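Local coordinates for putative heme binding protein (Tannerella forsythia, PDB 6EU8) that probably binds heme as a member of the HmuY-like family, its heme-binding properties differing from those of Porphyromonas gingivalis HmuY, and is seen here without heme, at residues K173-T178 and S188-F193; T91-V96 and K157-V162. All blocks are in the same frame, centred on the assembly; numbering follows the deposited sequence.

Both contacts reach one antiparallel sheet, in which strands 160-163 and 169-178 are neighbours, and both are partly buried. Contact 1 joins the two strands of a hairpin through backbone hydrogen bonds, with buried phenylalanines on one face and hydrated polar groups on the other. Contact 2 lies farther from the chain's centre, about 18 Å against 12 Å between centres, and sets a loop against the start of a strand: buried valines pack at one end, and a single hydrogen bond joins exposed Thr-91 and Lys-157 at the other. Lys-173 ties them together: it pairs with Asn-190 in contact 1, while its NZ probably donates to the carbonyl oxygens of Thr-91 and Lys-157.

Contact 1 (K173-T178 and S188-F193)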
loop_
_atom_site.group_PDB
_atom_site.type_symbol
_atom_site.label_atom_id
_atom_site.label_comp_id
_atom_site.label_asym_id
_atom_site.label_seq_id
_atom_site.Cartn_x
_atom_site.Cartn_y
_atom_site.Cartn_z
ATOM N N LYS A 173 7.374 -9.402 4.537
ATOM C CA LYS A 173 8.718 -8.869 4.262
ATOM C C LYS A 173 8.754 -8.426 2.811
ATOM O O LYS A 173 8.611 -9.230 1.885
ATOM C CB LYS A 173 9.801 -9.934 4.519
ATOM C CG LYS A 173 11.221 -9.381 4.346
ATOM C CD LYS A 173 12.203 -9.922 5.374
ATOM C CE LYS A 173 13.654 -9.662 4.955
ATOM N NZ LYS A 173 14.537 -9.316 6.110
ATOM N N PHE A 174 8.959 -7.116 2.588
ATOM C CA PHE A 174 9.056 -6.565 1.237
ATOM C C PHE A 174 10.442 -6.859 0.690
ATOM O O PHE A 174 11.414 -6.797 1.436
ATOM C CB PHE A 174 8.764 -5.057 1.199
ATOM C CG PHE A 174 7.332 -4.712 1.546
ATOM C CD1 PHE A 174 6.958 -4.526 2.867
ATOM C CD2 PHE A 174 6.359 -4.590 0.547
ATOM C CE1 PHE A 174 5.641 -4.238 3.214
ATOM C CE2 PHE A 174 5.044 -4.306 0.893
ATOM C CZ PHE A 174 4.696 -4.113 2.224
ATOM N N THR A 175 10.503 -7.268 -0.568
ATOM C CA THR A 175 11.761 -7.681 -1.189
ATOM C C THR A 175 12.230 -6.797 -2.334
ATOM O O THR A 175 13.443 -6.710 -2.571
ATOM C CB THR A 175 11.700 -9.143 -1.687
ATOM O OG1 THR A 175 10.711 -9.303 -2.712
ATOM C CG2 THR A 175 11.431 -10.092 -0.527
ATOM N N ASP A 176 11.306 -6.162 -3.058
ATOM C CA ASP A 176 11.654 -5.325 -4.212
ATOM C C ASP A 176 10.669 -4.173 -4.402
ATOM O O ASP A 176 9.456 -4.321 -4.150
ATOM C CB ASP A 176 11.704 -6.153 -5.523
ATOM C CG ASP A 176 12.614 -7.403 -5.432
ATOM O OD1 ASP A 176 12.131 -8.491 -4.998
ATOM O OD2 ASP A 176 13.810 -7.312 -5.851
ATOM N N ALA A 177 11.196 -3.041 -4.871
ATOM C CA ALA A 177 10.383 -1.865 -5.275
ATOM C C ALA A 177 10.498 -1.509 -6.752
ATOM O O ALA A 177 9.806 -0.582 -7.225
ATOM C CB ALA A 177 10.774 -0.675 -4.449
ATOM N N THR A 178 11.368 -2.224 -7.472
ATOM C CA THR A 178 11.517 -2.087 -8.905
ATOM C C THR A 178 11.509 -3.472 -9.558
ATOM O O THR A 178 11.809 -4.464 -8.906
ATOM C CB THR A 178 12.858 -1.399 -9.283
ATOM O OG1 THR A 178 13.963 -2.261 -8.972
ATOM C CG2 THR A 178 13.080 -0.117 -8.506
ATOM N N SER A 188 7.240 -6.085 -4.748
ATOM C CA SER A 188 7.275 -7.548 -4.416
ATOM C C SER A 188 7.436 -7.780 -2.922
ATOM O O SER A 188 8.163 -7.039 -2.258
ATOM C CB SER A 188 8.397 -8.264 -5.189
ATOM O OG SER A 188 8.206 -8.203 -6.581
ATOM N N PHE A 189 6.735 -8.802 -2.376
ATOM C CA PHE A 189 6.873 -9.171 -0.981
ATOM C C PHE A 189 6.611 -10.655 -0.789
ATOM O O PHE A 189 5.878 -11.261 -1.576
ATOM C CB PHE A 189 5.898 -8.352 -0.086
ATOM C CG PHE A 189 4.475 -8.324 -0.591
ATOM C CD1 PHE A 189 4.070 -7.413 -1.543
ATOM C CD2 PHE A 189 3.528 -9.239 -0.109
ATOM C CE1 PHE A 189 2.755 -7.410 -2.032
ATOM C CE2 PHE A 189 2.217 -9.231 -0.576
ATOM C CZ PHE A 189 1.824 -8.316 -1.529
ATOM N N ASN A 190 7.228 -11.198 0.251
ATOM C CA ASN A 190 6.929 -12.541 0.749
ATOM C C ASN A 190 6.022 -12.372 1.956
ATOM O O ASN A 190 6.123 -11.382 2.681
ATOM C CB ASN A 190 8.236 -13.246 1.153
ATOM C CG ASN A 190 9.189 -13.442 -0.018
ATOM O OD1 ASN A 190 8.783 -13.478 -1.174
ATOM N ND2 ASN A 190 10.479 -13.580 0.303
ATOM N N TYR A 191 5.099 -13.317 2.193
ATOM C CA TYR A 191 4.279 -13.263 3.394
ATOM C C TYR A 191 3.897 -14.641 3.978
ATOM O O TYR A 191 3.946 -15.633 3.267
ATOM C CB TYR A 191 2.998 -12.417 3.165
ATOM C CG TYR A 191 2.027 -12.982 2.184
ATOM C CD1 TYR A 191 2.128 -12.725 0.825
ATOM C CD2 TYR A 191 0.969 -13.799 2.618
ATOM C CE1 TYR A 191 1.196 -13.233 -0.080
ATOM C CE2 TYR A 191 0.068 -14.310 1.732
ATOM C CZ TYR A 191 0.164 -14.025 0.403
ATOM O OH TYR A 191 -0.755 -14.538 -0.472
ATOM N N GLU A 192 3.514 -14.634 5.240
ATOM C CA GLU A 192 2.927 -15.811 5.925
ATOM C C GLU A 192 1.613 -15.339 6.592
ATOM O O GLU A 192 1.642 -14.586 7.563
ATOM C CB GLU A 192 3.924 -16.419 6.936
ATOM C CG GLU A 192 5.243 -16.839 6.292
ATOM C CD GLU A 192 6.137 -17.717 7.173
ATOM O OE1 GLU A 192 5.900 -17.816 8.387
ATOM O OE2 GLU A 192 7.109 -18.298 6.618
ATOM N N PHE A 193 0.480 -15.783 6.047
ATOM C CA PHE A 193 -0.878 -15.358 6.479
ATOM C C PHE A 193 -1.527 -16.467 7.315
ATOM O O PHE A 193 -1.564 -17.591 6.845
ATOM C CB PHE A 193 -1.735 -15.092 5.235
ATOM C CG PHE A 193 -3.170 -14.718 5.521
ATOM C CD1 PHE A 193 -3.549 -13.398 5.734
ATOM C CD2 PHE A 193 -4.155 -15.693 5.532
ATOM C CE1 PHE A 193 -4.867 -13.050 5.985
ATOM C CE2 PHE A 193 -5.473 -15.355 5.774
ATOM C CZ PHE A 193 -5.837 -14.037 6.013
HETATM O O HOH W 1 9.222 -11.553 -3.040
HETATM O O HOH W 2 10.855 -10.377 -6.950
HETATM O O HOH W 3 9.215 -6.247 -8.059
#
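Lys-173 to Asp-176 and Ser-188 to Asn-190 pair as the antiparallel strands of a beta hairpin, interrupted by a classic beta bulge, in the large sheet of this HmuY-family protein. Lys-173 and Asn-190 form a hydrogen-bonded pair, with Lys-173 N to Asn-190 O at 3.0 Å and a return bond from Asn-190 N. The register then slips by one residue: Thr-175 and Asp-176 both face Ser-188, whose carbonyl O takes a firm bond from Thr-175 N at 2.9 Å and a weak one from Asp-176 N at 3.4 Å. Ser-188 N closes the bulge by donating to Asp-176 O.

Between these pairs, Phe-174 and Phe-189 suit the buried face. Their side chains run side by side, the ring planes at 58°, and Phe-174 CD2 rests against Phe-189 CB at 3.8 Å. The side chain of Phe-189 also touches Lys-15 and Ile-17 of strand 11-18, whereas the ring of Phe-174 meets Trp-143.

Small polar residues suit the opposite, hydrated face. Ser-188 OG bonds to Thr-16 and Asn-190 OD1 to Ser-14, tying this face to strand 11-18. Thr-175 CG2 lies 3.7 Å from Asn-190 ND2, the two side chains crossing at about a right angle. With chi1 at 63°, Thr-175 OG1 sits between its own backbone N and carbonyl carbon, where it donates to the anti side of Asp-176 OD1 at 2.8 Å, well out of the carboxylate plane, and accepts from a water that also donates to Asn-190 OD1.

Contact 2 (T91-V96 and K157-V162); sequences TEFSKV and KSVFVV
Val-159 supplies most of the apolar contact between segments 91-96 and 157-162, using its two methyl branches separately. CG1, anti to the backbone N at chi1 176°, meets two partners: Phe-93 CD1 at 3.9 Å, reached at the edge of the ring and near its plane, and Val-96 CG2 at 3.9 Å. CG2 lies instead against the backbone, 3.7 Å from Thr-91 C and close to Glu-92 N. Val-96 uses its other methyl for Val-161, the next valine of the strand to face the loop: Val-96 CG1 meets Val-161 CG2 tip to tip at 3.9 Å. Branched valines suit this buried seam because each presents two methyls close to its backbone, so a single residue can touch different neighbours.

The loop that brings these groups together connects strands 84-87 and 105-111 of the antiparallel sheet and contains a short 3-10 segment, 93-95. Val-96, just past it, donates its N to Phe-93 O at 3.0 Å, bringing both side chains to Val-159. On the other side of the contact, the chain is entering strand 160-163, which pairs with strands 84-87 and 169-178.

The one hydrogen bond across the two segments lies at the exposed end. In the conformer described, one of two, Thr-91 OG1 donates to Lys-157 O at 2.9 Å, approaching 27° from the carbonyl plane with a C=O...donor angle of 141°. Threonine suits this edge because its short beta-hydroxyl reaches the neighbouring backbone directly. Lys-157 O is probably also an acceptor for Lys-173 NZ, so two donors would share it. At the far end of the loop, beside the 3-10 segment, Lys-171 NZ bonds to Val-96 O and, weakly, to Phe-93 O.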
loop_
_atom_site.group_PDB
_atom_site.type_symbol
_atom_site.label_atom_id
_atom_site.label_comp_id
_atom_site.label_asym_id
_atom_site.label_seq_id
_atom_site.Cartn_x
_atom_site.Cartn_y
_atom_site.Cartn_z
ATOM N N THR A 91 14.204 -9.833 11.235
ATOM C CA THR A 91 14.469 -9.911 9.800
ATOM C C THR A 91 14.036 -11.253 9.190
ATOM O O THR A 91 14.055 -11.406 7.982
ATOM C CB THR A 91 15.965 -9.611 9.491
ATOM O OG1 THR A 91 16.085 -8.997 8.203
ATOM C CG2 THR A 91 16.849 -10.871 9.525
ATOM N N GLU A 92 13.638 -12.215 10.027
ATOM C CA GLU A 92 13.255 -13.562 9.562
ATOM C C GLU A 92 11.904 -13.966 10.155
ATOM O O GLU A 92 11.646 -13.744 11.331
ATOM C CB GLU A 92 14.321 -14.593 9.978
ATOM C CG GLU A 92 15.656 -14.426 9.268
ATOM C CD GLU A 92 16.778 -15.271 9.867
ATOM O OE1 GLU A 92 16.589 -15.874 10.956
ATOM O OE2 GLU A 92 17.868 -15.317 9.246
ATOM N N PHE A 93 11.059 -14.589 9.338
ATOM C CA PHE A 93 9.707 -14.977 9.787
ATOM C C PHE A 93 9.741 -15.944 10.971
ATOM O O PHE A 93 8.931 -15.812 11.885
ATOM C CB PHE A 93 8.913 -15.657 8.686
ATOM C CG PHE A 93 8.546 -14.772 7.508
ATOM C CD1 PHE A 93 8.049 -13.478 7.685
ATOM C CD2 PHE A 93 8.630 -15.280 6.219
ATOM C CE1 PHE A 93 7.685 -12.707 6.573
ATOM C CE2 PHE A 93 8.266 -14.521 5.118
ATOM C CZ PHE A 93 7.792 -13.226 5.302
ATOM N N SER A 94 10.689 -16.881 10.963
ATOM C CA SER A 94 10.783 -17.872 12.068
ATOM C C SER A 94 11.067 -17.256 13.455
ATOM O O SER A 94 10.823 -17.898 14.482
ATOM C CB SER A 94 11.811 -18.969 11.734
ATOM O OG SER A 94 13.106 -18.452 11.508
ATOM N N LYS A 95 11.562 -16.015 13.491
ATOM C CA LYS A 95 11.811 -15.285 14.741
ATOM C C LYS A 95 10.622 -14.482 15.275
ATOM O O LYS A 95 10.697 -13.925 16.362
ATOM C CB LYS A 95 12.986 -14.326 14.551
ATOM C CG LYS A 95 14.277 -14.968 14.066
ATOM C CD LYS A 95 15.047 -15.601 15.205
ATOM C CE LYS A 95 16.379 -16.161 14.727
ATOM N NZ LYS A 95 17.423 -15.976 15.765
ATOM N N VAL A 96 9.543 -14.380 14.493
ATOM C CA VAL A 96 8.315 -13.713 14.921
ATOM C C VAL A 96 7.389 -14.849 15.342
ATOM O O VAL A 96 6.893 -15.581 14.493
ATOM C CB VAL A 96 7.710 -12.886 13.762
ATOM C CG1 VAL A 96 6.419 -12.207 14.183
ATOM C CG2 VAL A 96 8.735 -11.857 13.263
ATOM N N LYS A 157 14.674 -3.761 6.046
ATOM C CA LYS A 157 14.837 -5.219 6.205
ATOM C C LYS A 157 13.900 -5.797 7.280
ATOM O O LYS A 157 14.017 -7.001 7.584
ATOM C CB LYS A 157 16.293 -5.524 6.564
ATOM C CG LYS A 157 17.301 -5.098 5.517
ATOM C CD LYS A 157 17.140 -5.938 4.275
ATOM C CE LYS A 157 18.443 -6.245 3.546
ATOM N NZ LYS A 157 18.797 -5.182 2.567
ATOM N N SER A 158 13.007 -4.977 7.856
ATOM C CA SER A 158 12.100 -5.421 8.929
ATOM C C SER A 158 10.964 -6.322 8.428
ATOM O O SER A 158 10.422 -6.143 7.336
ATOM C CB SER A 158 11.499 -4.233 9.673
ATOM O OG SER A 158 12.505 -3.363 10.194
ATOM N N VAL A 159 10.613 -7.309 9.264
ATOM C CA VAL A 159 9.338 -8.040 9.125
ATOM C C VAL A 159 8.237 -7.200 9.772
ATOM O O VAL A 159 8.325 -6.822 10.945
ATOM C CB VAL A 159 9.393 -9.442 9.816
ATOM C CG1 VAL A 159 8.046 -10.164 9.763
ATOM C CG2 VAL A 159 10.415 -10.330 9.113
ATOM N N PHE A 160 7.192 -6.894 8.983
ATOM C CA PHE A 160 5.968 -6.254 9.464
ATOM C C PHE A 160 4.922 -7.301 9.864
ATOM O O PHE A 160 4.882 -8.391 9.294
ATOM C CB PHE A 160 5.359 -5.274 8.406
ATOM C CG PHE A 160 6.264 -4.119 8.059
ATOM C CD1 PHE A 160 7.246 -4.261 7.091
ATOM C CD2 PHE A 160 6.121 -2.905 8.683
ATOM C CE1 PHE A 160 8.128 -3.200 6.774
ATOM C CE2 PHE A 160 6.974 -1.837 8.362
ATOM C CZ PHE A 160 7.975 -1.986 7.404
ATOM N N VAL A 161 4.109 -6.957 10.853
ATOM C CA VAL A 161 2.936 -7.770 11.180
ATOM C C VAL A 161 1.689 -6.893 11.056
ATOM O O VAL A 161 1.626 -5.806 11.621
ATOM C CB VAL A 161 3.027 -8.426 12.571
ATOM C CG1 VAL A 161 1.771 -9.284 12.796
ATOM C CG2 VAL A 161 4.297 -9.300 12.681
ATOM N N VAL A 162 0.702 -7.398 10.327
ATOM C CA VAL A 162 -0.560 -6.708 10.102
ATOM C C VAL A 162 -1.715 -7.587 10.604
ATOM O O VAL A 162 -1.809 -8.747 10.199
ATOM C CB VAL A 162 -0.783 -6.398 8.609
ATOM C CG1 VAL A 162 -1.931 -5.420 8.436
ATOM C CG2 VAL A 162 0.481 -5.798 7.964
#